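Local atomic coordinates of glutathione S-transferase-like protein (Methylobacillus flagellatus, PDB entry 4GLT), a protein that binds glutathione between a thioredoxin-like N-terminal domain and a helical C-terminal domain, and probably acts as a glutathione transferase. Residues V37-A42 against K218-V223; C60-H65 against G69-L74; H106-A111 against C169-F174; D124-A129 against L185-L190; I179-M184 against A205-A210. One frame throughout, in Å; residues are numbered along the deposited sequence.

Along the chain, interaction 1 closes a loop that encloses the other four: helix 32-44 of the N-terminal domain meets the tail after helix 215-218. Interaction 2 comes next, beside strand 73-75 of the thioredoxin-like sheet. Interactions 3, 4 and 5 belong to the helical C-terminal domain; 3 uses the first turns of helix 106-133 and 4 a later part of it, with centres about 24 Å apart, while 4 and 5 share helix 176-191, about 13 Å apart between centres. I179 of interaction 5 packs on V39 and V40 of interaction 1, joining the two domains. Interactions 2 and 4, about 21 Å apart between centres, touch the same glutathione, each from its own domain.

Interaction 1. Residues V37-A42 against K218-V223; sequences VRVVAA and KDTAPV
The guanidinium of R38 overlaps T220, whose CB lies over one of its faces, with R38 NH1 3.9 Å from that carbon. The two side chains run antiparallel alongside one another, and T220 CG2 rests 4.1 Å from R38 CB, against the arginine's aliphatic root. CG stands beside the backbone N (chi1 -61°) and the chain bends at chi3 (81°), which folds the charged end back over the threonine; NH1 also comes to 3.5 Å from T220 O. V39 crosses T220 at about a right angle, its CG2 3.4 Å from T220 OG1. That hydroxyl is engaged by F217 O, S216 O and R35 NE, which fixes the rotation of the threonine and suits a residue with one polar and one methyl branch. This is part of the interface between the two domains of the glutathione transferase fold: helix 32-44 of the thioredoxin-like half receives the tail after helix 215-218, which starts with a type I turn from K218 to A221. With alanine at R38, T220 CB and CG2 would probably lose their cover and a gap would open beside the turn. P222 carries the tail onward to L190 of helix 176-191.

Interaction 2. Residues C60-H65 against G69-L74; sequences CPVADH and GKIPVL. With GSH (glutathione), chain E.
V62 presses both its methyl groups against the segment G69-L74, and this is the close-packed part of the contact. Its CG2 meets I71 CD1 at 3.3 Å, tighter than ordinary van der Waals contact, while CG1 lies 3.6 Å from G69 C, over the backbone. The valine torsion (chi1 160°) sets the two branches to straddle these partners. G69 fits because its phi of 80° is easily reached without a side chain. Near the sheet the packing relaxes: V62 CG1 is 4.4 Å from V73 CG2, and H65 offers V73 only its CB, the imidazole leading away from the strand on a residue that is partly exposed. On the side away from V62, K70 faces the pocket and the second subunit; its chain passes the glutathione thiol, with CG 3.7 Å from GSH SG2, and packs on K151 of that subunit. Between I71 and P72 the peptide bond is cis, the hallmark cis-proline of thioredoxin-like domains. It turns I71 O to accept the amide GSH N2, a hydrogen bond of 2.6 Å whose exact length is doubtful because that oxygen is crowded in the model. Apolar packing thus fills one side of the loop, while its backbone carbonyl binds the peptide N-H of glutathione.

Interaction 3. Residues H106-A111 against C169-F174; sequences HTAKIA and CVNESF
V170 lays its two methyl groups against one side of helix 106-133, between A108 and A111. Its CG2 lies 4.0 Å from A111 CB, and CG1 reaches A108 CB at 4.3 Å, close also to that residue's carbonyl. With CG1 anti to the backbone N (chi1 176°), both branches are spread over the helix surface, and alanines three residues apart form a smooth surface for them. N171 OD1 is modelled 3.0 Å from A108 CB, a distance so short that its exact placement is doubtful. The contact therefore rests on shape, with two small helical residues matched to one branched one.

What presents V170 and N171 in this way is the type I' turn from V170 to S173, closed by S173 N donating to V170 O at 2.9 Å. Its two central residues, N171 and E172, both take positive phi values (55° and 71°), and asparagine is among the residues that accept this left-handed conformation most readily. The carboxylate of E172 folds back to K167 N, while C169 N donates to D178 OD1, so the turn and the start of the loop are each held by a hydrogen bond.

Further out, V170 also packs on V112 and W115 of the same long helix, and F174 meets W168 edge to face before the chain enters helix 176-191. Past the contact, H106 and I110 pack on Y91 of the second subunit. The loop between helices 142-162 and 176-191 thus covers the N-terminal end of helix 106-133, far from the glutathione site.

Interaction 4. Residues D124-A129 against L185-L190; sequences DAAVAA and LGYLEL. With GSH (glutathione), chain E.
A126 sets its CB at the edge of the Y187 ring, in the ring plane and 3.9 Å from Y187 CE2. The same methyl group touches L188 CD2 at 4.0 Å, so one small residue serves as the seat for two larger ones. One step on, V127 crosses the tyrosine at about a right angle: its CG2 is 3.7 Å from Y187 CE2 and 3.5 Å from Y187 OH. That branch also lies 4.0 Å from CA3 of the glycyl end of glutathione, so the valine lines the pocket and flanks the tyrosine at once.

The ring reaches this place because CG is anti to the backbone N (chi1 -169°), carrying it off its own helix toward helix 106-133. Its hydroxyl donates to the glycyl carboxylate atom GSH O31 at 2.9 Å, while R191 NE is a second partner of the same oxygen. The two polar contacts and the packed edge together fix the ring's position. A phenylalanine in place of Y187 would probably still pack on A126 but leave the glutathione carboxylate and R191 NE without their shared hydroxyl.

Helices 106-133 and 176-191 run nearly parallel here, their local axes 10.5 Å apart and inclined by 16°. Beyond them, A125 and A129 pack on helix 142-162, and L185 meets helix 202-212, so the tyrosine stands within the C-terminal bundle and faces glutathione.

Interaction 5. Residues I179-M184 against A205-A210; sequences IAVGCM and ARHYAA
H207 brings one side of its imidazole to V181, with ND1 3.9 Å and CE1 4.0 Å from V181 CG1. The two side chains meet at a slant, in plain van der Waals contact. CG is anti to the backbone N (chi1 -173°), which extends the ring off helix 202-212; its other nitrogen, NE2, is hydrogen-bonded to D178 OD1, near the start of helix 176-191. Histidine suits the place because it can pack a valine with one part of its ring and bind a carboxylate with another, so the buried polar atom is satisfied and the rotation of the ring is set. The position of this aspartate is consistent with the helix-capping sequence known in the core of the glutathione transferase C-terminal domain.

Y208 follows and turns its ring past G182, the pair whose CA atoms come nearest between these two segments, at 6.1 Å. G182 O lies at the ring edge, near its plane, 4.0 Å from Y208 CE1. With no side chain on G182, its backbone itself is what meets the tyrosine. Farther along the ring, Y208 OH packs against G186 CA, one turn on, and W197 meets the tyrosine edge to face. Behind the contact V181 also packs on W115 and M159, of helices 106-133 and 142-162.

Interaction 1. Residues V37-A42 against K218-V223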
# COMPACT_ATOMS: atom_id res chain seq x y z
N VAL A 37 11.23 3.75 -5.48
CA VAL A 37 12.26 3.71 -4.44
C VAL A 37 13.64 4.12 -4.98
O VAL A 37 14.33 4.94 -4.39
CB VAL A 37 12.36 2.32 -3.78
CG1 VAL A 37 13.41 2.32 -2.69
CG2 VAL A 37 11.02 1.91 -3.19
N ARG A 38 14.04 3.55 -6.11
CA ARG A 38 15.34 3.89 -6.67
C ARG A 38 15.41 5.39 -6.96
O ARG A 38 16.41 6.04 -6.67
CB ARG A 38 15.64 3.09 -7.94
CG ARG A 38 15.68 1.59 -7.71
CD ARG A 38 15.32 0.85 -8.98
NE ARG A 38 16.45 0.74 -9.91
CZ ARG A 38 16.32 0.53 -11.21
NH1 ARG A 38 15.11 0.41 -11.75
NH2 ARG A 38 17.39 0.43 -11.99
N VAL A 39 14.33 5.93 -7.52
CA VAL A 39 14.32 7.34 -7.90
C VAL A 39 14.44 8.26 -6.69
O VAL A 39 15.05 9.34 -6.76
CB VAL A 39 13.07 7.73 -8.73
CG1 VAL A 39 12.88 9.24 -8.76
CG2 VAL A 39 13.19 7.21 -10.15
N VAL A 40 13.85 7.86 -5.58
CA VAL A 40 13.87 8.68 -4.38
C VAL A 40 15.29 8.65 -3.85
O VAL A 40 15.82 9.68 -3.43
CB VAL A 40 12.87 8.17 -3.32
CG1 VAL A 40 13.26 8.64 -1.93
CG2 VAL A 40 11.46 8.62 -3.67
N ALA A 41 15.91 7.47 -3.91
CA ALA A 41 17.28 7.29 -3.45
C ALA A 41 18.23 8.27 -4.13
O ALA A 41 19.10 8.86 -3.49
CB ALA A 41 17.74 5.85 -3.69
N ALA A 42 18.05 8.43 -5.44
CA ALA A 42 18.89 9.33 -6.23
C ALA A 42 18.59 10.78 -5.86
O ALA A 42 19.51 11.58 -5.69
CB ALA A 42 18.67 9.10 -7.71
N LYS A 218 15.13 9.07 -15.61
CA LYS A 218 15.53 8.44 -16.87
C LYS A 218 16.52 7.30 -16.66
O LYS A 218 16.52 6.33 -17.43
CB LYS A 218 16.13 9.48 -17.82
CG LYS A 218 16.28 8.95 -19.24
CD LYS A 218 17.00 9.93 -20.16
CE LYS A 218 17.28 9.28 -21.51
NZ LYS A 218 18.07 10.16 -22.41
N ASP A 219 17.35 7.40 -15.63
CA ASP A 219 18.36 6.39 -15.36
C ASP A 219 17.78 5.09 -14.83
O ASP A 219 18.52 4.13 -14.62
CB ASP A 219 19.38 6.92 -14.35
CG ASP A 219 20.50 7.70 -15.00
OD1 ASP A 219 20.49 7.85 -16.24
OD2 ASP A 219 21.40 8.15 -14.26
N THR A 220 16.48 5.06 -14.60
CA THR A 220 15.86 3.89 -13.97
C THR A 220 14.72 3.28 -14.79
O THR A 220 13.95 2.48 -14.27
CB THR A 220 15.35 4.23 -12.56
OG1 THR A 220 14.42 5.32 -12.64
CG2 THR A 220 16.51 4.62 -11.64
N ALA A 221 14.62 3.66 -16.06
CA ALA A 221 13.57 3.13 -16.93
C ALA A 221 13.56 1.60 -16.95
O ALA A 221 14.60 0.95 -17.03
CB ALA A 221 13.72 3.67 -18.35
N PRO A 222 12.36 1.01 -16.87
CA PRO A 222 12.29 -0.44 -16.93
C PRO A 222 12.86 -0.94 -18.25
O PRO A 222 12.94 -0.19 -19.22
CB PRO A 222 10.79 -0.73 -16.81
CG PRO A 222 10.11 0.54 -17.20
CD PRO A 222 11.03 1.63 -16.75
N VAL A 223 13.26 -2.20 -18.25
CA VAL A 223 14.11 -2.78 -19.27
C VAL A 223 13.98 -4.30 -19.31
O VAL A 223 13.33 -4.88 -18.46
CB VAL A 223 15.57 -2.43 -19.01
CG1 VAL A 223 16.46 -3.52 -19.59
CG2 VAL A 223 15.89 -1.08 -19.61

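Interaction 2. Residues C60-H65 against G69-L74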
# COMPACT_ATOMS: atom_id res chain seq x y z
N CYS A 60 19.26 -15.62 -3.30
CA CYS A 60 18.79 -14.49 -2.55
C CYS A 60 17.33 -14.79 -2.30
O CYS A 60 16.49 -14.69 -3.19
CB CYS A 60 18.93 -13.20 -3.35
SG CYS A 60 19.14 -11.73 -2.34
N PRO A 61 17.00 -15.15 -1.07
CA PRO A 61 15.62 -15.47 -0.76
C PRO A 61 15.00 -14.27 -0.09
O PRO A 61 15.31 -13.93 1.04
CB PRO A 61 15.74 -16.63 0.23
CG PRO A 61 17.03 -17.27 -0.12
CD PRO A 61 17.93 -16.16 -0.56
N VAL A 62 14.11 -13.64 -0.83
CA VAL A 62 13.46 -12.43 -0.41
C VAL A 62 12.65 -12.68 0.84
O VAL A 62 12.59 -11.84 1.72
CB VAL A 62 12.54 -11.93 -1.50
CG1 VAL A 62 11.52 -10.99 -0.94
CG2 VAL A 62 13.34 -11.28 -2.60
N ALA A 63 12.03 -13.84 0.89
CA ALA A 63 11.14 -14.21 1.97
C ALA A 63 11.80 -14.11 3.33
O ALA A 63 11.13 -13.98 4.34
CB ALA A 63 10.59 -15.59 1.75
N ASP A 64 13.12 -14.22 3.37
CA ASP A 64 13.85 -14.10 4.61
C ASP A 64 13.94 -12.63 5.04
O ASP A 64 14.27 -12.33 6.19
CB ASP A 64 15.27 -14.67 4.47
CG ASP A 64 15.28 -16.18 4.25
OD1 ASP A 64 16.35 -16.70 3.86
OD2 ASP A 64 14.25 -16.86 4.48
N HIS A 65 13.67 -11.71 4.13
CA HIS A 65 13.73 -10.30 4.47
C HIS A 65 12.35 -9.66 4.38
O HIS A 65 11.98 -8.81 5.20
CB HIS A 65 14.76 -9.58 3.59
CG HIS A 65 16.12 -10.22 3.63
ND1 HIS A 65 17.20 -9.63 4.26
CD2 HIS A 65 16.57 -11.40 3.14
CE1 HIS A 65 18.25 -10.42 4.15
NE2 HIS A 65 17.89 -11.50 3.48
N GLY A 69 7.26 -11.72 0.30
CA GLY A 69 7.98 -12.15 -0.90
C GLY A 69 8.03 -11.10 -2.00
O GLY A 69 8.18 -11.44 -3.17
N LYS A 70 7.92 -9.83 -1.63
CA LYS A 70 7.75 -8.78 -2.61
C LYS A 70 8.89 -7.77 -2.63
O LYS A 70 9.44 -7.39 -1.59
CB LYS A 70 6.43 -8.04 -2.38
CG LYS A 70 5.21 -8.82 -2.82
CD LYS A 70 3.93 -8.11 -2.40
CE LYS A 70 2.70 -8.84 -2.90
NZ LYS A 70 2.52 -8.63 -4.37
N ILE A 71 9.24 -7.33 -3.83
CA ILE A 71 10.22 -6.29 -4.04
C ILE A 71 9.45 -4.98 -4.20
O ILE A 71 8.31 -5.00 -4.62
CB ILE A 71 11.06 -6.62 -5.29
CG1 ILE A 71 12.28 -7.46 -4.89
CG2 ILE A 71 11.49 -5.35 -6.02
CD1 ILE A 71 11.94 -8.63 -4.00
N PRO A 72 10.06 -3.83 -3.84
CA PRO A 72 11.40 -3.67 -3.28
C PRO A 72 11.44 -3.98 -1.79
O PRO A 72 10.44 -3.81 -1.10
CB PRO A 72 11.67 -2.18 -3.50
CG PRO A 72 10.33 -1.53 -3.39
CD PRO A 72 9.31 -2.56 -3.82
N VAL A 73 12.62 -4.34 -1.31
CA VAL A 73 12.93 -4.42 0.10
C VAL A 73 14.19 -3.63 0.35
O VAL A 73 15.16 -3.82 -0.36
CB VAL A 73 13.22 -5.84 0.52
CG1 VAL A 73 13.26 -5.92 2.01
CG2 VAL A 73 12.21 -6.77 -0.03
N LEU A 74 14.20 -2.76 1.35
CA LEU A 74 15.44 -2.12 1.78
C LEU A 74 16.00 -2.85 2.99
O LEU A 74 15.40 -2.83 4.07
CB LEU A 74 15.23 -0.63 2.10
CG LEU A 74 16.49 0.23 2.26
CD1 LEU A 74 16.96 0.80 0.93
CD2 LEU A 74 16.25 1.35 3.25
N1 GSH E . 2.94 -2.73 -2.28
CA1 GSH E . 4.30 -3.13 -2.71
C1 GSH E . 5.05 -1.84 -2.84
O11 GSH E . 6.29 -1.83 -2.74
O12 GSH E . 4.39 -0.80 -3.01
CB1 GSH E . 4.21 -3.93 -4.02
CG1 GSH E . 5.57 -4.45 -4.50
CD1 GSH E . 5.43 -5.22 -5.82
OE1 GSH E . 4.33 -5.47 -6.27
N2 GSH E . 6.57 -5.59 -6.42
CA2 GSH E . 6.70 -6.44 -7.61
C2 GSH E . 6.25 -5.78 -8.89
O2 GSH E . 6.43 -4.59 -9.08
CB2 GSH E . 5.99 -7.77 -7.39
SG2 GSH E . 6.84 -8.77 -6.14
N3 GSH E . 5.66 -6.56 -9.79
CA3 GSH E . 5.10 -6.03 -11.03
C3 GSH E . 6.08 -6.04 -12.18
O31 GSH E . 5.63 -6.03 -13.35
O32 GSH E . 7.31 -6.02 -11.93

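Interaction 3. Residues H106-A111 against C169-F174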
# COMPACT_ATOMS: atom_id res chain seq x y z
N HIS A 106 1.47 19.40 7.25
CA HIS A 106 0.53 18.28 7.21
C HIS A 106 -0.41 18.33 6.00
O HIS A 106 -0.63 17.31 5.34
CB HIS A 106 -0.26 18.18 8.51
CG HIS A 106 -0.60 16.77 8.90
ND1 HIS A 106 -1.84 16.21 8.68
CD2 HIS A 106 0.15 15.80 9.48
CE1 HIS A 106 -1.84 14.96 9.11
NE2 HIS A 106 -0.65 14.69 9.60
N THR A 107 -0.96 19.50 5.71
CA THR A 107 -1.83 19.65 4.54
C THR A 107 -1.09 19.10 3.32
O THR A 107 -1.51 18.11 2.71
CB THR A 107 -2.21 21.13 4.31
OG1 THR A 107 -2.56 21.73 5.55
CG2 THR A 107 -3.40 21.24 3.36
N ALA A 108 0.02 19.75 2.98
CA ALA A 108 0.85 19.34 1.85
C ALA A 108 1.23 17.86 1.88
O ALA A 108 1.27 17.20 0.85
CB ALA A 108 2.10 20.20 1.75
N LYS A 109 1.53 17.33 3.06
CA LYS A 109 1.99 15.95 3.17
C LYS A 109 0.88 14.91 2.93
O LYS A 109 1.10 13.86 2.30
CB LYS A 109 2.67 15.72 4.52
CG LYS A 109 2.18 14.50 5.25
CD LYS A 109 3.27 13.87 6.09
CE LYS A 109 3.62 14.72 7.29
NZ LYS A 109 4.65 14.02 8.11
N ILE A 110 -0.31 15.19 3.42
CA ILE A 110 -1.44 14.34 3.11
C ILE A 110 -1.75 14.46 1.62
O ILE A 110 -2.06 13.48 0.95
CB ILE A 110 -2.67 14.71 3.96
CG1 ILE A 110 -2.38 14.47 5.44
CG2 ILE A 110 -3.88 13.90 3.51
CD1 ILE A 110 -2.23 13.02 5.82
N ALA A 111 -1.67 15.69 1.11
CA ALA A 111 -1.82 15.91 -0.32
C ALA A 111 -0.83 15.05 -1.09
O ALA A 111 -1.19 14.45 -2.11
CB ALA A 111 -1.65 17.38 -0.65
N CYS A 169 2.68 18.23 -8.92
CA CYS A 169 1.45 17.79 -8.27
C CYS A 169 1.03 18.59 -7.05
O CYS A 169 -0.13 18.95 -6.93
CB CYS A 169 1.59 16.33 -7.85
SG CYS A 169 1.73 15.15 -9.19
N VAL A 170 1.95 18.89 -6.15
CA VAL A 170 1.58 19.58 -4.93
C VAL A 170 2.41 20.83 -4.70
O VAL A 170 3.62 20.85 -4.93
CB VAL A 170 1.73 18.67 -3.69
CG1 VAL A 170 1.42 19.45 -2.42
CG2 VAL A 170 0.86 17.43 -3.82
N ASN A 171 1.74 21.89 -4.27
CA ASN A 171 2.41 23.07 -3.74
C ASN A 171 3.44 23.71 -4.66
O ASN A 171 4.08 24.70 -4.28
CB ASN A 171 3.00 22.78 -2.36
CG ASN A 171 2.02 23.13 -1.25
OD1 ASN A 171 2.06 22.56 -0.16
ND2 ASN A 171 1.13 24.08 -1.54
N GLU A 172 3.50 23.18 -5.87
CA GLU A 172 4.44 23.57 -6.89
C GLU A 172 5.88 23.17 -6.64
O GLU A 172 6.79 23.85 -7.08
CB GLU A 172 4.35 25.07 -7.14
CG GLU A 172 4.17 25.41 -8.60
CD GLU A 172 2.76 25.18 -9.07
OE1 GLU A 172 1.84 25.40 -8.27
OE2 GLU A 172 2.56 24.78 -10.23
N SER A 173 6.10 22.05 -5.94
CA SER A 173 7.46 21.56 -5.72
C SER A 173 7.58 20.06 -5.83
O SER A 173 6.74 19.31 -5.34
CB SER A 173 8.07 22.06 -4.40
OG SER A 173 7.11 22.07 -3.36
N PHE A 174 8.66 19.66 -6.48
CA PHE A 174 8.91 18.29 -6.81
C PHE A 174 8.80 17.45 -5.55
O PHE A 174 9.51 17.67 -4.58
CB PHE A 174 10.29 18.17 -7.44
CG PHE A 174 10.64 16.78 -7.85
CD1 PHE A 174 10.15 16.28 -9.04
CD2 PHE A 174 11.44 15.99 -7.06
CE1 PHE A 174 10.46 14.98 -9.42
CE2 PHE A 174 11.76 14.70 -7.44
CZ PHE A 174 11.27 14.20 -8.62

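Interaction 4. Residues D124-A129 against L185-L190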
# COMPACT_ATOMS: atom_id res chain seq x y z
N ASP A 124 -1.42 -0.71 -9.37
CA ASP A 124 -1.94 -2.00 -8.91
C ASP A 124 -2.93 -2.50 -9.93
O ASP A 124 -3.04 -3.70 -10.14
CB ASP A 124 -2.65 -1.93 -7.54
CG ASP A 124 -1.83 -1.23 -6.47
OD1 ASP A 124 -0.66 -1.59 -6.26
OD2 ASP A 124 -2.38 -0.32 -5.80
N ALA A 125 -3.68 -1.58 -10.53
CA ALA A 125 -4.74 -1.96 -11.44
C ALA A 125 -4.13 -2.53 -12.72
O ALA A 125 -4.56 -3.57 -13.22
CB ALA A 125 -5.66 -0.78 -11.73
N ALA A 126 -3.09 -1.86 -13.20
CA ALA A 126 -2.33 -2.30 -14.37
C ALA A 126 -1.64 -3.64 -14.15
O ALA A 126 -1.65 -4.51 -15.03
CB ALA A 126 -1.31 -1.25 -14.76
N VAL A 127 -1.01 -3.81 -13.00
CA VAL A 127 -0.36 -5.07 -12.69
C VAL A 127 -1.40 -6.17 -12.72
O VAL A 127 -1.15 -7.29 -13.21
CB VAL A 127 0.32 -5.03 -11.30
CG1 VAL A 127 0.62 -6.44 -10.80
CG2 VAL A 127 1.59 -4.19 -11.37
N ALA A 128 -2.58 -5.85 -12.20
CA ALA A 128 -3.67 -6.81 -12.12
C ALA A 128 -4.04 -7.26 -13.52
O ALA A 128 -4.04 -8.45 -13.83
CB ALA A 128 -4.86 -6.20 -11.41
N ALA A 129 -4.35 -6.28 -14.36
CA ALA A 129 -4.65 -6.55 -15.74
C ALA A 129 -3.55 -7.42 -16.36
O ALA A 129 -3.81 -8.53 -16.82
CB ALA A 129 -4.80 -5.24 -16.50
N LEU A 185 3.24 6.03 -15.06
CA LEU A 185 3.22 6.21 -16.51
C LEU A 185 4.23 5.31 -17.23
O LEU A 185 3.92 4.67 -18.24
CB LEU A 185 3.51 7.67 -16.84
CG LEU A 185 2.53 8.67 -16.22
CD1 LEU A 185 3.10 10.07 -16.19
CD2 LEU A 185 1.20 8.64 -16.97
N GLY A 186 5.46 5.29 -16.71
CA GLY A 186 6.50 4.46 -17.30
C GLY A 186 6.07 3.01 -17.27
O GLY A 186 6.37 2.25 -18.19
N TYR A 187 5.34 2.63 -16.23
CA TYR A 187 4.84 1.27 -16.17
C TYR A 187 3.85 1.03 -17.30
O TYR A 187 3.90 -0.01 -17.98
CB TYR A 187 4.21 0.94 -14.82
CG TYR A 187 3.94 -0.53 -14.70
CD1 TYR A 187 4.99 -1.44 -14.71
CD2 TYR A 187 2.65 -1.03 -14.60
CE1 TYR A 187 4.77 -2.80 -14.62
CE2 TYR A 187 2.42 -2.40 -14.51
CZ TYR A 187 3.49 -3.27 -14.52
OH TYR A 187 3.30 -4.63 -14.44
N LEU A 188 2.95 1.98 -17.51
CA LEU A 188 2.02 1.85 -18.62
C LEU A 188 2.78 1.63 -19.92
O LEU A 188 2.48 0.70 -20.67
CB LEU A 188 1.10 3.07 -18.72
CG LEU A 188 0.25 3.26 -17.46
CD1 LEU A 188 -0.84 4.29 -17.70
CD2 LEU A 188 -0.36 1.94 -17.02
N GLU A 189 3.78 2.46 -20.18
CA GLU A 189 4.53 2.33 -21.41
C GLU A 189 5.18 0.95 -21.53
O GLU A 189 5.20 0.35 -22.60
CB GLU A 189 5.59 3.42 -21.51
CG GLU A 189 5.01 4.81 -21.68
CD GLU A 189 5.95 5.73 -22.43
OE1 GLU A 189 7.12 5.34 -22.64
OE2 GLU A 189 5.53 6.84 -22.82
N LEU A 190 5.71 0.46 -20.42
CA LEU A 190 6.35 -0.84 -20.44
C LEU A 190 5.35 -1.93 -20.80
O LEU A 190 5.65 -2.82 -21.59
CB LEU A 190 6.99 -1.15 -19.08
CG LEU A 190 7.40 -2.60 -18.82
CD1 LEU A 190 8.46 -3.05 -19.81
CD2 LEU A 190 7.88 -2.79 -17.39
N1 GSH E . 2.94 -2.73 -2.28
CA1 GSH E . 4.30 -3.13 -2.71
C1 GSH E . 5.05 -1.84 -2.84
O11 GSH E . 6.29 -1.83 -2.74
O12 GSH E . 4.39 -0.80 -3.01
CB1 GSH E . 4.21 -3.93 -4.02
CG1 GSH E . 5.57 -4.45 -4.50
CD1 GSH E . 5.43 -5.22 -5.82
OE1 GSH E . 4.33 -5.47 -6.27
N2 GSH E . 6.57 -5.59 -6.42
CA2 GSH E . 6.70 -6.44 -7.61
C2 GSH E . 6.25 -5.78 -8.89
O2 GSH E . 6.43 -4.59 -9.08
CB2 GSH E . 5.99 -7.77 -7.39
SG2 GSH E . 6.84 -8.77 -6.14
N3 GSH E . 5.66 -6.56 -9.79
CA3 GSH E . 5.10 -6.03 -11.03
C3 GSH E . 6.08 -6.04 -12.18
O31 GSH E . 5.63 -6.03 -13.35
O32 GSH E . 7.31 -6.02 -11.93

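Interaction 5. Residues I179-M184 against A205-A210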
# COMPACT_ATOMS: atom_id res chain seq x y z
N ILE A 179 7.24 11.77 -8.48
CA ILE A 179 7.97 10.54 -8.71
C ILE A 179 7.00 9.40 -8.95
O ILE A 179 7.19 8.58 -9.85
CB ILE A 179 8.89 10.20 -7.53
CG1 ILE A 179 9.96 11.28 -7.36
CG2 ILE A 179 9.51 8.83 -7.73
CD1 ILE A 179 10.97 10.98 -6.28
N ALA A 180 5.95 9.35 -8.14
CA ALA A 180 5.03 8.23 -8.19
C ALA A 180 4.27 8.23 -9.51
O ALA A 180 4.03 7.17 -10.10
CB ALA A 180 4.08 8.26 -7.02
N VAL A 181 3.88 9.41 -9.95
CA VAL A 181 3.18 9.55 -11.21
C VAL A 181 4.08 9.19 -12.39
O VAL A 181 3.61 8.67 -13.40
CB VAL A 181 2.62 10.98 -11.36
CG1 VAL A 181 2.26 11.29 -12.80
CG2 VAL A 181 1.43 11.15 -10.43
N GLY A 182 5.37 9.45 -12.27
CA GLY A 182 6.32 9.06 -13.32
C GLY A 182 6.46 7.55 -13.43
O GLY A 182 6.30 6.96 -14.50
N CYS A 183 6.78 6.91 -12.31
CA CYS A 183 6.92 5.47 -12.29
C CYS A 183 5.67 4.77 -12.82
O CYS A 183 5.77 3.77 -13.53
CB CYS A 183 7.30 4.99 -10.88
SG CYS A 183 8.83 5.77 -10.32
N MET A 184 4.50 5.31 -12.46
CA MET A 184 3.21 4.82 -12.95
C MET A 184 3.09 4.83 -14.48
O MET A 184 2.83 3.80 -15.10
CB MET A 184 2.06 5.66 -12.35
CG MET A 184 0.70 5.32 -12.95
SD MET A 184 -0.54 6.59 -12.72
CE MET A 184 0.24 7.99 -13.53
N ALA A 205 1.37 14.04 -20.02
CA ALA A 205 2.49 13.93 -20.96
C ALA A 205 3.51 15.04 -20.72
O ALA A 205 4.71 14.80 -20.75
CB ALA A 205 1.99 13.95 -22.39
N ARG A 206 3.02 16.26 -20.47
CA ARG A 206 3.88 17.37 -20.08
C ARG A 206 4.65 17.10 -18.79
O ARG A 206 5.83 17.43 -18.67
CB ARG A 206 3.06 18.64 -19.90
CG ARG A 206 3.76 19.68 -19.03
CD ARG A 206 3.16 21.07 -19.22
NE ARG A 206 1.72 21.07 -18.98
CZ ARG A 206 1.17 21.09 -17.76
NH1 ARG A 206 1.94 21.10 -16.68
NH2 ARG A 206 -0.15 21.08 -17.63
N HIS A 207 3.96 16.52 -17.81
CA HIS A 207 4.58 16.16 -16.56
C HIS A 207 5.64 15.10 -16.83
O HIS A 207 6.77 15.20 -16.36
CB HIS A 207 3.53 15.62 -15.59
CG HIS A 207 4.05 15.37 -14.20
ND1 HIS A 207 4.65 14.18 -13.83
CD2 HIS A 207 4.03 16.15 -13.09
CE1 HIS A 207 4.99 14.24 -12.55
NE2 HIS A 207 4.63 15.43 -12.08
N TYR A 208 5.26 14.09 -17.61
CA TYR A 208 6.15 13.00 -17.96
C TYR A 208 7.37 13.54 -18.69
O TYR A 208 8.48 13.01 -18.56
CB TYR A 208 5.43 11.98 -18.84
CG TYR A 208 6.17 10.68 -19.00
CD1 TYR A 208 6.43 9.86 -17.91
CD2 TYR A 208 6.61 10.25 -20.25
CE1 TYR A 208 7.10 8.66 -18.06
CE2 TYR A 208 7.29 9.06 -20.40
CZ TYR A 208 7.53 8.26 -19.30
OH TYR A 208 8.20 7.07 -19.45
N ALA A 209 7.16 14.59 -19.46
CA ALA A 209 8.24 15.26 -20.15
C ALA A 209 9.26 15.78 -19.14
O ALA A 209 10.42 15.38 -19.17
CB ALA A 209 7.71 16.40 -21.01
N ALA A 210 8.82 16.67 -18.25
CA ALA A 210 9.67 17.15 -17.17
C ALA A 210 10.42 16.02 -16.46
O ALA A 210 11.63 16.11 -16.24
CB ALA A 210 8.83 17.93 -16.16